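Local coordinates for protein LamCAT (Aquimarina, PDB 6JH5) that probably hydrolyses the beta-glucan laminarin as a marine bacterial laminarinase of glycoside hydrolase family 16, and carries a bound calcium ion, at residues Ser17-Phe22 and Gln73-Trp78; Gly81-Arg86 and Val228-Lys233; Phe99-Asp104 and Phe197-Asn202. All coordinates share one frame; numbering follows the deposited sequence.

Contact 1: residues Ser17-Phe22 and Gln73-Trp78; sequences SSDWVF and QGRKSW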
loop_
_atom_site.group_PDB
_atom_site.type_symbol
_atom_site.label_atom_id
_atom_site.label_comp_id
_atom_site.label_asym_id
_atom_site.label_seq_id
_atom_site.Cartn_x
_atom_site.Cartn_y
_atom_site.Cartn_z
ATOM N N SER A 17 -16.415 3.630 -1.493
ATOM C CA SER A 17 -17.185 3.705 -0.240
ATOM C C SER A 17 -16.687 4.850 0.626
ATOM O O SER A 17 -15.575 5.268 0.534
ATOM C CB SER A 17 -17.125 2.441 0.480
ATOM O OG SER A 17 -15.896 2.296 1.111
ATOM N N SER A 18 -17.504 5.183 1.613
ATOM C CA SER A 18 -17.208 6.273 2.566
ATOM C C SER A 18 -16.209 5.791 3.622
ATOM O O SER A 18 -15.804 6.557 4.451
ATOM C CB SER A 18 -18.460 6.758 3.179
ATOM O OG SER A 18 -18.924 5.804 4.081
ATOM N N ASP A 19 -15.743 4.547 3.482
ATOM C CA ASP A 19 -14.709 3.996 4.395
ATOM C C ASP A 19 -13.338 4.557 4.011
ATOM O O ASP A 19 -12.431 4.339 4.711
ATOM C CB ASP A 19 -14.740 2.467 4.437
ATOM C CG ASP A 19 -16.065 1.923 4.948
ATOM O OD1 ASP A 19 -16.680 2.599 5.717
ATOM O OD2 ASP A 19 -16.458 0.859 4.515
ATOM N N TRP A 20 -13.245 5.285 2.908
ATOM C CA TRP A 20 -11.946 5.845 2.466
ATOM C C TRP A 20 -11.868 7.365 2.662
ATOM O O TRP A 20 -12.788 8.039 2.343
ATOM C CB TRP A 20 -11.675 5.517 1.001
ATOM C CG TRP A 20 -11.644 4.067 0.651
ATOM C CD1 TRP A 20 -12.678 3.335 0.166
ATOM C CD2 TRP A 20 -10.514 3.181 0.701
ATOM N NE1 TRP A 20 -12.281 2.059 -0.084
ATOM C CE2 TRP A 20 -10.962 1.935 0.233
ATOM C CE3 TRP A 20 -9.177 3.316 1.087
ATOM C CZ2 TRP A 20 -10.131 0.831 0.152
ATOM C CZ3 TRP A 20 -8.356 2.222 1.012
ATOM C CH2 TRP A 20 -8.832 1.004 0.548
ATOM N N VAL A 21 -10.728 7.800 3.183
ATOM C CA VAL A 21 -10.326 9.213 3.425
ATOM C C VAL A 21 -9.170 9.508 2.457
ATOM O O VAL A 21 -8.379 8.646 2.248
ATOM C CB VAL A 21 -9.887 9.368 4.897
ATOM C CG1 VAL A 21 -9.415 10.762 5.205
ATOM C CG2 VAL A 21 -11.023 8.987 5.818
ATOM N N PHE A 22 -9.081 10.725 1.946
ATOM C CA PHE A 22 -8.064 11.029 0.916
ATOM C C PHE A 22 -7.028 12.038 1.382
ATOM O O PHE A 22 -7.365 12.959 2.057
ATOM C CB PHE A 22 -8.749 11.555 -0.344
ATOM C CG PHE A 22 -9.569 10.516 -1.060
ATOM C CD1 PHE A 22 -10.809 10.137 -0.588
ATOM C CD2 PHE A 22 -9.085 9.900 -2.195
ATOM C CE1 PHE A 22 -11.557 9.179 -1.240
ATOM C CE2 PHE A 22 -9.837 8.941 -2.843
ATOM C CZ PHE A 22 -11.060 8.576 -2.357
ATOM N N GLN A 73 -8.047 4.930 7.484
ATOM C CA GLN A 73 -7.730 5.482 8.820
ATOM C C GLN A 73 -8.928 6.298 9.306
ATOM O O GLN A 73 -9.409 7.093 8.586
ATOM C CB GLN A 73 -6.499 6.383 8.721
ATOM C CG GLN A 73 -6.040 6.933 10.056
ATOM C CD GLN A 73 -4.788 7.758 9.917
ATOM O OE1 GLN A 73 -4.440 8.215 8.856
ATOM N NE2 GLN A 73 -4.114 7.940 11.025
ATOM N N GLY A 74 -9.372 6.021 10.523
ATOM C CA GLY A 74 -10.500 6.748 11.124
ATOM C C GLY A 74 -11.844 6.176 10.728
ATOM O O GLY A 74 -12.843 6.684 11.178
ATOM N N ARG A 75 -11.829 5.151 9.893
ATOM C CA ARG A 75 -13.087 4.527 9.445
ATOM C C ARG A 75 -13.066 3.027 9.748
ATOM O O ARG A 75 -13.985 2.547 10.334
ATOM C CB ARG A 75 -13.250 4.761 7.939
ATOM C CG ARG A 75 -13.375 6.222 7.515
ATOM C CD ARG A 75 -14.687 6.915 7.903
ATOM N NE ARG A 75 -15.811 6.142 7.405
ATOM C CZ ARG A 75 -16.623 5.395 8.120
ATOM N NH1 ARG A 75 -16.608 5.450 9.434
ATOM N NH2 ARG A 75 -17.510 4.648 7.504
ATOM N N LYS A 76 -12.033 2.330 9.270
ATOM C CA LYS A 76 -11.943 0.861 9.450
ATOM C C LYS A 76 -10.505 0.423 9.750
ATOM O O LYS A 76 -9.607 0.893 9.102
ATOM C CB LYS A 76 -12.404 0.140 8.182
ATOM C CG LYS A 76 -13.828 0.435 7.755
ATOM C CD LYS A 76 -14.885 -0.180 8.659
ATOM C CE LYS A 76 -16.279 0.249 8.258
ATOM N NZ LYS A 76 -17.313 -0.159 9.229
ATOM N N SER A 77 -10.356 -0.416 10.765
ATOM C CA SER A 77 -9.032 -0.969 11.118
ATOM C C SER A 77 -9.211 -2.341 11.751
ATOM O O SER A 77 -10.293 -2.677 12.147
ATOM C CB SER A 77 -8.210 -0.075 11.958
ATOM O OG SER A 77 -8.792 0.025 13.214
ATOM N N TRP A 78 -8.159 -3.141 11.648
ATOM C CA TRP A 78 -8.212 -4.552 12.069
ATOM C C TRP A 78 -6.937 -4.987 12.792
ATOM O O TRP A 78 -5.891 -4.539 12.457
ATOM C CB TRP A 78 -8.381 -5.426 10.823
ATOM C CG TRP A 78 -9.551 -5.045 9.974
ATOM C CD1 TRP A 78 -10.814 -5.551 10.036
ATOM C CD2 TRP A 78 -9.556 -4.085 8.911
ATOM N NE1 TRP A 78 -11.604 -4.953 9.105
ATOM C CE2 TRP A 78 -10.866 -4.045 8.408
ATOM C CE3 TRP A 78 -8.598 -3.249 8.361
ATOM C CZ2 TRP A 78 -11.225 -3.213 7.364
ATOM C CZ3 TRP A 78 -8.952 -2.418 7.338
ATOM C CH2 TRP A 78 -10.248 -2.403 6.847
#
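The type I turn Ser17-Trp20 lies against the loop 73-78, with the CA atoms of Asp19 and Arg75 5.3 Å apart and no backbone bond between the two segments. Arg75 does most of the joining. Its chain, bent at chi2 (-70°) and again at chi3 (-54°), folds back over the turn, so that NE gives a nearly straight hydrogen bond to Ser18 O, 3.0 Å away. The oxygen lies at the guanidinium edge, close to its plane, while the donor stands above the carbonyl plane. The neighbouring NH2 forms a salt bridge with Asp19 OD1 at 2.8 Å, the carboxylate and guanidinium planes being turned 49° apart. Lys76 runs its aliphatic part past the same carboxylate, CE 3.5 Å from OD1 of Asp19; its amine stays beyond salt-bridge range but probably adds favourable charge. Asp19 OD2 accepts from Trp8 NE1, so both carboxylate oxygens have partners. With an alanine here the carboxylate is gone, and Arg75 NH2 and Trp8 NE1 would probably lose these acceptors, the guanidinium then being freer to turn. Val21 adds an apolar touch, CG2 lying 4.0 Å from Arg75 CG. The arrangement is a type I beta turn with an ST turn at its start, Ser17 OG accepting from Asp19 N, bound at the surface of the family 16 beta-sandwich by Arg75 of the loop leading from strand 63-71 to strand 81-88.

Contact 2: residues Gly81-Arg86 and Val228-Lys233; sequences GKVEAR and VRVYQK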
loop_
_atom_site.group_PDB
_atom_site.type_symbol
_atom_site.label_atom_id
_atom_site.label_comp_id
_atom_site.label_asym_id
_atom_site.label_seq_id
_atom_site.Cartn_x
_atom_site.Cartn_y
_atom_site.Cartn_z
ATOM N N GLY A 81 -5.705 -10.887 10.496
ATOM C CA GLY A 81 -6.654 -11.203 9.420
ATOM C C GLY A 81 -5.960 -11.514 8.114
ATOM O O GLY A 81 -4.777 -11.570 8.108
ATOM N N LYS A 82 -6.764 -11.750 7.082
ATOM C CA LYS A 82 -6.277 -11.970 5.707
ATOM C C LYS A 82 -6.694 -10.716 4.953
ATOM O O LYS A 82 -7.856 -10.433 4.931
ATOM C CB LYS A 82 -6.907 -13.223 5.103
ATOM C CG LYS A 82 -6.545 -13.450 3.649
ATOM C CD LYS A 82 -6.954 -14.827 3.181
ATOM C CE LYS A 82 -7.073 -14.906 1.681
ATOM N NZ LYS A 82 -7.181 -16.316 1.227
ATOM N N VAL A 83 -5.716 -9.970 4.457
ATOM C CA VAL A 83 -5.976 -8.674 3.798
ATOM C C VAL A 83 -5.541 -8.820 2.348
ATOM O O VAL A 83 -4.425 -9.154 2.138
ATOM C CB VAL A 83 -5.203 -7.558 4.519
ATOM C CG1 VAL A 83 -5.517 -6.204 3.929
ATOM C CG2 VAL A 83 -5.502 -7.555 6.011
ATOM N N GLU A 84 -6.444 -8.558 1.419
ATOM C CA GLU A 84 -6.065 -8.798 0.017
ATOM C C GLU A 84 -6.728 -7.845 -0.966
ATOM O O GLU A 84 -7.726 -7.289 -0.679
ATOM C CB GLU A 84 -6.181 -10.275 -0.344
ATOM C CG GLU A 84 -7.552 -10.824 -0.530
ATOM C CD GLU A 84 -7.476 -12.195 -1.206
ATOM O OE1 GLU A 84 -6.498 -12.935 -1.002
ATOM O OE2 GLU A 84 -8.369 -12.471 -2.001
ATOM N N ALA A 85 -6.076 -7.678 -2.107
ATOM C CA ALA A 85 -6.631 -6.816 -3.163
ATOM C C ALA A 85 -6.238 -7.386 -4.518
ATOM O O ALA A 85 -5.176 -7.918 -4.614
ATOM C CB ALA A 85 -6.131 -5.404 -3.027
ATOM N N ARG A 86 -7.115 -7.247 -5.494
ATOM C CA ARG A 86 -6.820 -7.667 -6.881
ATOM C C ARG A 86 -6.481 -6.386 -7.636
ATOM O O ARG A 86 -7.327 -5.563 -7.735
ATOM C CB ARG A 86 -8.046 -8.352 -7.465
ATOM C CG ARG A 86 -7.840 -8.852 -8.883
ATOM C CD ARG A 86 -8.873 -9.894 -9.272
ATOM N NE ARG A 86 -8.606 -10.371 -10.609
ATOM C CZ ARG A 86 -9.232 -9.994 -11.701
ATOM N NH1 ARG A 86 -10.221 -9.133 -11.668
ATOM N NH2 ARG A 86 -8.855 -10.470 -12.867
ATOM N N VAL A 228 -10.857 -4.716 -2.555
ATOM C CA VAL A 228 -10.045 -4.857 -1.324
ATOM C C VAL A 228 -10.926 -5.664 -0.365
ATOM O O VAL A 228 -12.048 -5.285 -0.197
ATOM C CB VAL A 228 -9.660 -3.516 -0.688
ATOM C CG1 VAL A 228 -8.752 -3.757 0.494
ATOM C CG2 VAL A 228 -8.947 -2.613 -1.673
ATOM N N ARG A 229 -10.396 -6.728 0.207
ATOM C CA ARG A 229 -11.212 -7.548 1.119
ATOM C C ARG A 229 -10.430 -7.858 2.395
ATOM O O ARG A 229 -9.264 -8.067 2.313
ATOM C CB ARG A 229 -11.629 -8.857 0.447
ATOM C CG ARG A 229 -12.609 -8.663 -0.696
ATOM C CD ARG A 229 -12.929 -9.935 -1.446
ATOM N NE ARG A 229 -13.746 -9.636 -2.608
ATOM C CZ ARG A 229 -13.822 -10.364 -3.707
ATOM N NH1 ARG A 229 -13.120 -11.466 -3.825
ATOM N NH2 ARG A 229 -14.606 -9.988 -4.686
ATOM N N VAL A 230 -11.122 -7.897 3.526
ATOM C CA VAL A 230 -10.475 -8.292 4.803
ATOM C C VAL A 230 -11.279 -9.450 5.402
ATOM O O VAL A 230 -12.449 -9.320 5.500
ATOM C CB VAL A 230 -10.370 -7.137 5.813
ATOM C CG1 VAL A 230 -9.802 -7.616 7.140
ATOM C CG2 VAL A 230 -9.524 -5.991 5.280
ATOM N N TYR A 231 -10.605 -10.541 5.717
ATOM C CA TYR A 231 -11.247 -11.685 6.393
ATOM C C TYR A 231 -10.568 -11.866 7.739
ATOM O O TYR A 231 -9.470 -11.460 7.911
ATOM C CB TYR A 231 -10.973 -12.982 5.646
ATOM C CG TYR A 231 -11.373 -12.980 4.199
ATOM C CD1 TYR A 231 -10.595 -12.366 3.238
ATOM C CD2 TYR A 231 -12.516 -13.626 3.792
ATOM C CE1 TYR A 231 -10.955 -12.377 1.910
ATOM C CE2 TYR A 231 -12.892 -13.647 2.466
ATOM C CZ TYR A 231 -12.113 -13.015 1.526
ATOM O OH TYR A 231 -12.489 -13.029 0.229
ATOM N N GLN A 232 -11.291 -12.473 8.662
ATOM C CA GLN A 232 -10.718 -12.746 9.983
ATOM C C GLN A 232 -11.194 -14.129 10.442
ATOM O O GLN A 232 -12.128 -14.648 9.890
ATOM C CB GLN A 232 -11.155 -11.668 10.982
ATOM C CG GLN A 232 -10.420 -10.338 10.847
ATOM C CD GLN A 232 -10.755 -9.327 11.918
ATOM O OE1 GLN A 232 -11.899 -9.134 12.273
ATOM N NE2 GLN A 232 -9.735 -8.662 12.433
ATOM N N LYS A 233 -10.479 -14.682 11.397
ATOM C CA LYS A 233 -10.897 -15.938 12.062
ATOM C C LYS A 233 -11.827 -15.549 13.215
ATOM O O LYS A 233 -12.992 -15.740 13.063
ATOM C CB LYS A 233 -9.674 -16.600 12.693
ATOM C CG LYS A 233 -8.579 -16.956 11.721
ATOM C CD LYS A 233 -8.991 -18.047 10.821
ATOM C CE LYS A 233 -7.959 -18.378 9.773
ATOM N NZ LYS A 233 -6.782 -19.013 10.387
HETATM O O HOH W 1 -11.068 -12.776 -2.138
#
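Tyr231 and Lys82 face each other as a hydrogen-bonded pair, their CB atoms 4.1 Å apart. The tyrosine has CG beside its backbone N (chi1 -56°), which lays the ring along the strands toward Glu84 and turns its edge to Lys82 O, 3.8 Å from CD1 of Tyr231. The extended lysine chain leads away, its amine having at most a weak, long cation-pi attraction to the ring. One water gathers three polar ends: it donates to Glu84 OE2 at 2.7 Å, accepts from Arg229 NH1 at 3.0 Å, and is hydrogen-bonded to Tyr231 OH. Glu84 OE1 is bonded to Thr161, and Arg229 NE forms a salt bridge with Glu11, a residue of the calcium site. These are neighbouring antiparallel strands of the beta-sandwich, the jelly-roll fold of family 16, and side chains alternate between the two faces of the sheet: Lys82, Glu84, Arg229 and Tyr231 on one, Val83, Ala85, Val228 and Val230 on the other. There Val83 CG1 meets Val230 CG2 at 4.2 Å, and Ala85 CB meets Val228 CG2 likewise. Beta-branched valines and a short alanine suit this buried face, where Phe99 and Ile199 pack on them. At Gly81 a CB would clash with Tyr231 O.

Contact 3: residues Phe99-Asp104 and Phe197-Asn202; sequences FWMLGD and FFILLN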
loop_
_atom_site.group_PDB
_atom_site.type_symbol
_atom_site.label_atom_id
_atom_site.label_comp_id
_atom_site.label_asym_id
_atom_site.label_seq_id
_atom_site.Cartn_x
_atom_site.Cartn_y
_atom_site.Cartn_z
ATOM N N PHE A 99 -0.026 -1.016 -1.961
ATOM C CA PHE A 99 -1.173 -1.498 -1.158
ATOM C C PHE A 99 -0.547 -1.845 0.199
ATOM O O PHE A 99 0.307 -2.688 0.246
ATOM C CB PHE A 99 -1.825 -2.671 -1.882
ATOM C CG PHE A 99 -2.838 -3.468 -1.108
ATOM C CD1 PHE A 99 -3.813 -2.859 -0.356
ATOM C CD2 PHE A 99 -2.823 -4.841 -1.174
ATOM C CE1 PHE A 99 -4.741 -3.617 0.331
ATOM C CE2 PHE A 99 -3.742 -5.596 -0.475
ATOM C CZ PHE A 99 -4.710 -4.982 0.262
ATOM N N TRP A 100 -1.009 -1.177 1.246
ATOM C CA TRP A 100 -0.245 -1.306 2.498
ATOM C C TRP A 100 -1.093 -0.921 3.705
ATOM O O TRP A 100 -2.251 -0.676 3.551
ATOM C CB TRP A 100 1.013 -0.445 2.368
ATOM C CG TRP A 100 0.835 1.005 2.007
ATOM C CD1 TRP A 100 0.296 1.530 0.874
ATOM C CD2 TRP A 100 1.332 2.132 2.748
ATOM N NE1 TRP A 100 0.387 2.895 0.870
ATOM C CE2 TRP A 100 1.032 3.290 2.007
ATOM C CE3 TRP A 100 1.989 2.270 3.970
ATOM C CZ2 TRP A 100 1.368 4.566 2.452
ATOM C CZ3 TRP A 100 2.333 3.529 4.398
ATOM C CH2 TRP A 100 2.030 4.662 3.648
ATOM N N MET A 101 -0.488 -1.063 4.880
ATOM C CA MET A 101 -1.193 -0.810 6.156
ATOM C C MET A 101 -0.274 -0.059 7.113
ATOM O O MET A 101 0.889 -0.249 7.051
ATOM C CB MET A 101 -1.584 -2.129 6.830
ATOM C CG MET A 101 -2.384 -3.020 5.921
ATOM S SD MET A 101 -2.997 -4.537 6.779
ATOM C CE MET A 101 -4.473 -3.896 7.585
ATOM N N LEU A 102 -0.888 0.730 7.983
ATOM C CA LEU A 102 -0.179 1.460 9.058
ATOM C C LEU A 102 -0.916 1.228 10.370
ATOM O O LEU A 102 -2.092 1.097 10.353
ATOM C CB LEU A 102 -0.161 2.965 8.774
ATOM C CG LEU A 102 0.845 3.432 7.740
ATOM C CD1 LEU A 102 0.554 4.868 7.349
ATOM C CD2 LEU A 102 2.276 3.291 8.235
ATOM N N GLY A 103 -0.164 1.244 11.451
ATOM C CA GLY A 103 -0.841 1.100 12.736
ATOM C C GLY A 103 -1.739 2.299 12.994
ATOM O O GLY A 103 -1.315 3.399 12.796
ATOM N N ASP A 104 -2.884 2.057 13.617
ATOM C CA ASP A 104 -3.850 3.120 13.981
ATOM C C ASP A 104 -3.188 4.101 14.947
ATOM O O ASP A 104 -3.573 5.238 14.970
ATOM C CB ASP A 104 -5.008 2.546 14.791
ATOM C CG ASP A 104 -6.202 2.110 13.972
ATOM O OD1 ASP A 104 -6.171 2.281 12.752
ATOM O OD2 ASP A 104 -7.126 1.594 14.574
ATOM N N PHE A 197 -4.504 -2.006 12.556
ATOM C CA PHE A 197 -3.891 -1.358 11.376
ATOM C C PHE A 197 -5.000 -1.048 10.378
ATOM O O PHE A 197 -5.929 -1.778 10.239
ATOM C CB PHE A 197 -2.885 -2.281 10.673
ATOM C CG PHE A 197 -1.528 -2.377 11.318
ATOM C CD1 PHE A 197 -1.397 -2.814 12.615
ATOM C CD2 PHE A 197 -0.392 -1.992 10.635
ATOM C CE1 PHE A 197 -0.151 -2.887 13.211
ATOM C CE2 PHE A 197 0.852 -2.075 11.231
ATOM C CZ PHE A 197 0.966 -2.513 12.517
ATOM N N PHE A 198 -4.799 0.056 9.686
ATOM C CA PHE A 198 -5.707 0.517 8.620
ATOM C C PHE A 198 -5.021 0.338 7.263
ATOM O O PHE A 198 -3.875 0.086 7.231
ATOM C CB PHE A 198 -6.178 1.947 8.861
ATOM C CG PHE A 198 -5.091 2.983 8.862
ATOM C CD1 PHE A 198 -4.631 3.544 7.687
ATOM C CD2 PHE A 198 -4.567 3.427 10.052
ATOM C CE1 PHE A 198 -3.648 4.511 7.707
ATOM C CE2 PHE A 198 -3.579 4.389 10.062
ATOM C CZ PHE A 198 -3.107 4.906 8.896
ATOM N N ILE A 199 -5.825 0.387 6.211
ATOM C CA ILE A 199 -5.367 0.105 4.823
ATOM C C ILE A 199 -5.136 1.390 4.033
ATOM O O ILE A 199 -5.853 2.306 4.243
ATOM C CB ILE A 199 -6.409 -0.796 4.125
ATOM C CG1 ILE A 199 -6.406 -2.185 4.765
ATOM C CG2 ILE A 199 -6.215 -0.889 2.608
ATOM C CD1 ILE A 199 -7.441 -3.119 4.202
ATOM N N LEU A 200 -4.125 1.359 3.182
ATOM C CA LEU A 200 -3.855 2.471 2.250
ATOM C C LEU A 200 -3.648 1.928 0.835
ATOM O O LEU A 200 -3.144 0.854 0.668
ATOM C CB LEU A 200 -2.585 3.225 2.651
ATOM C CG LEU A 200 -2.558 3.772 4.072
ATOM C CD1 LEU A 200 -1.833 2.806 4.992
ATOM C CD2 LEU A 200 -1.880 5.128 4.110
ATOM N N LEU A 201 -4.030 2.757 -0.121
ATOM C CA LEU A 201 -3.770 2.544 -1.558
ATOM C C LEU A 201 -3.200 3.843 -2.121
ATOM O O LEU A 201 -3.741 4.859 -1.831
ATOM C CB LEU A 201 -5.056 2.193 -2.308
ATOM C CG LEU A 201 -5.582 0.784 -2.086
ATOM C CD1 LEU A 201 -6.991 0.680 -2.628
ATOM C CD2 LEU A 201 -4.689 -0.265 -2.721
ATOM N N ASN A 202 -2.147 3.750 -2.912
ATOM C CA ASN A 202 -1.658 4.984 -3.555
ATOM C C ASN A 202 -0.776 4.643 -4.750
ATOM O O ASN A 202 -0.407 3.534 -4.889
ATOM C CB ASN A 202 -0.828 5.852 -2.607
ATOM C CG ASN A 202 0.529 5.257 -2.308
ATOM O OD1 ASN A 202 0.654 4.380 -1.500
ATOM N ND2 ASN A 202 1.551 5.721 -2.991
#
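Leu200 CB sits over one face of the Trp100 indole, 3.6 Å from the centroid of the five-membered ring, in a CH-pi contact, while Asn202 OD1 comes to the ring's NE1 edge. There NE1 donates a 2.8 Å hydrogen bond to OD1, bent to 139° at the hydrogen; the oxygen is tilted from the ring plane, and the amide is turned steeply against the ring. With CG between its backbone N and carbonyl carbon (chi1 54°), Trp100 swings the indole across the neighbouring strand, over Leu200. The Phe197 ring takes Gly103 CA over its centre, 3.7 Å from the centroid; the glycine has no side chain to keep the ring off the backbone. Met101 CB approaches that ring at its edge. Leu102 O lies above one face of Phe198, near the rim, and Asp104 OD1 reaches the edge, 3.3 Å from CD2 of Phe198, with carboxylate and ring nearly coplanar. The partly positive ring hydrogens probably suit that oxygen, while OD2 of Asp104 is held by Ser77. Leu102 lies side by side with Phe198, its CB 3.5 Å from CZ of Phe198.

The strands are antiparallel, their axes at 146°, and four backbone bonds tie Trp100 to Leu200 and Leu102 to Phe198. On the opposite face of this sheet Phe99 lies alongside Leu201, CD1 3.6 Å from CD2 of Leu201, and meets Ile199 CG2 with its ring edge. A bend at chi3 brings Met101 CE against Ile199 CG1 and Phe197 CB. Phe99, Met101, Ile199 and Leu201 thus make an apolar layer inside the sandwich, whereas the face of Trp100, Leu102, Phe198 and Leu200 mixes apolar and aromatic groups with the single Asn202 side-chain bond; that bond and the Leu200 contact probably limit rotation of the indole, consistent with the sugar-binding side of a family 16 enzyme.

In the fold
Contact 3 is the buried one, near the centre of the molecule; contact 2 is partly buried and contact 1 lies at the surface. Contacts 2 and 3 join antiparallel strands, and the buried faces of the two strand pairs meet, so each supplies one side of the sandwich interior. Contact 1 relies on charge and turns instead of strand pairing, yet sends Trp20 and Trp78 inward to Val228 and Val230. It also reaches contact 3 through Ser77 and Asp104, and through a backbone link from Trp78 to Phe197. Polar chemistry thus concentrates outward: a salt bridge in contact 1, a water bridge in contact 2, a single indole-amide bond in contact 3.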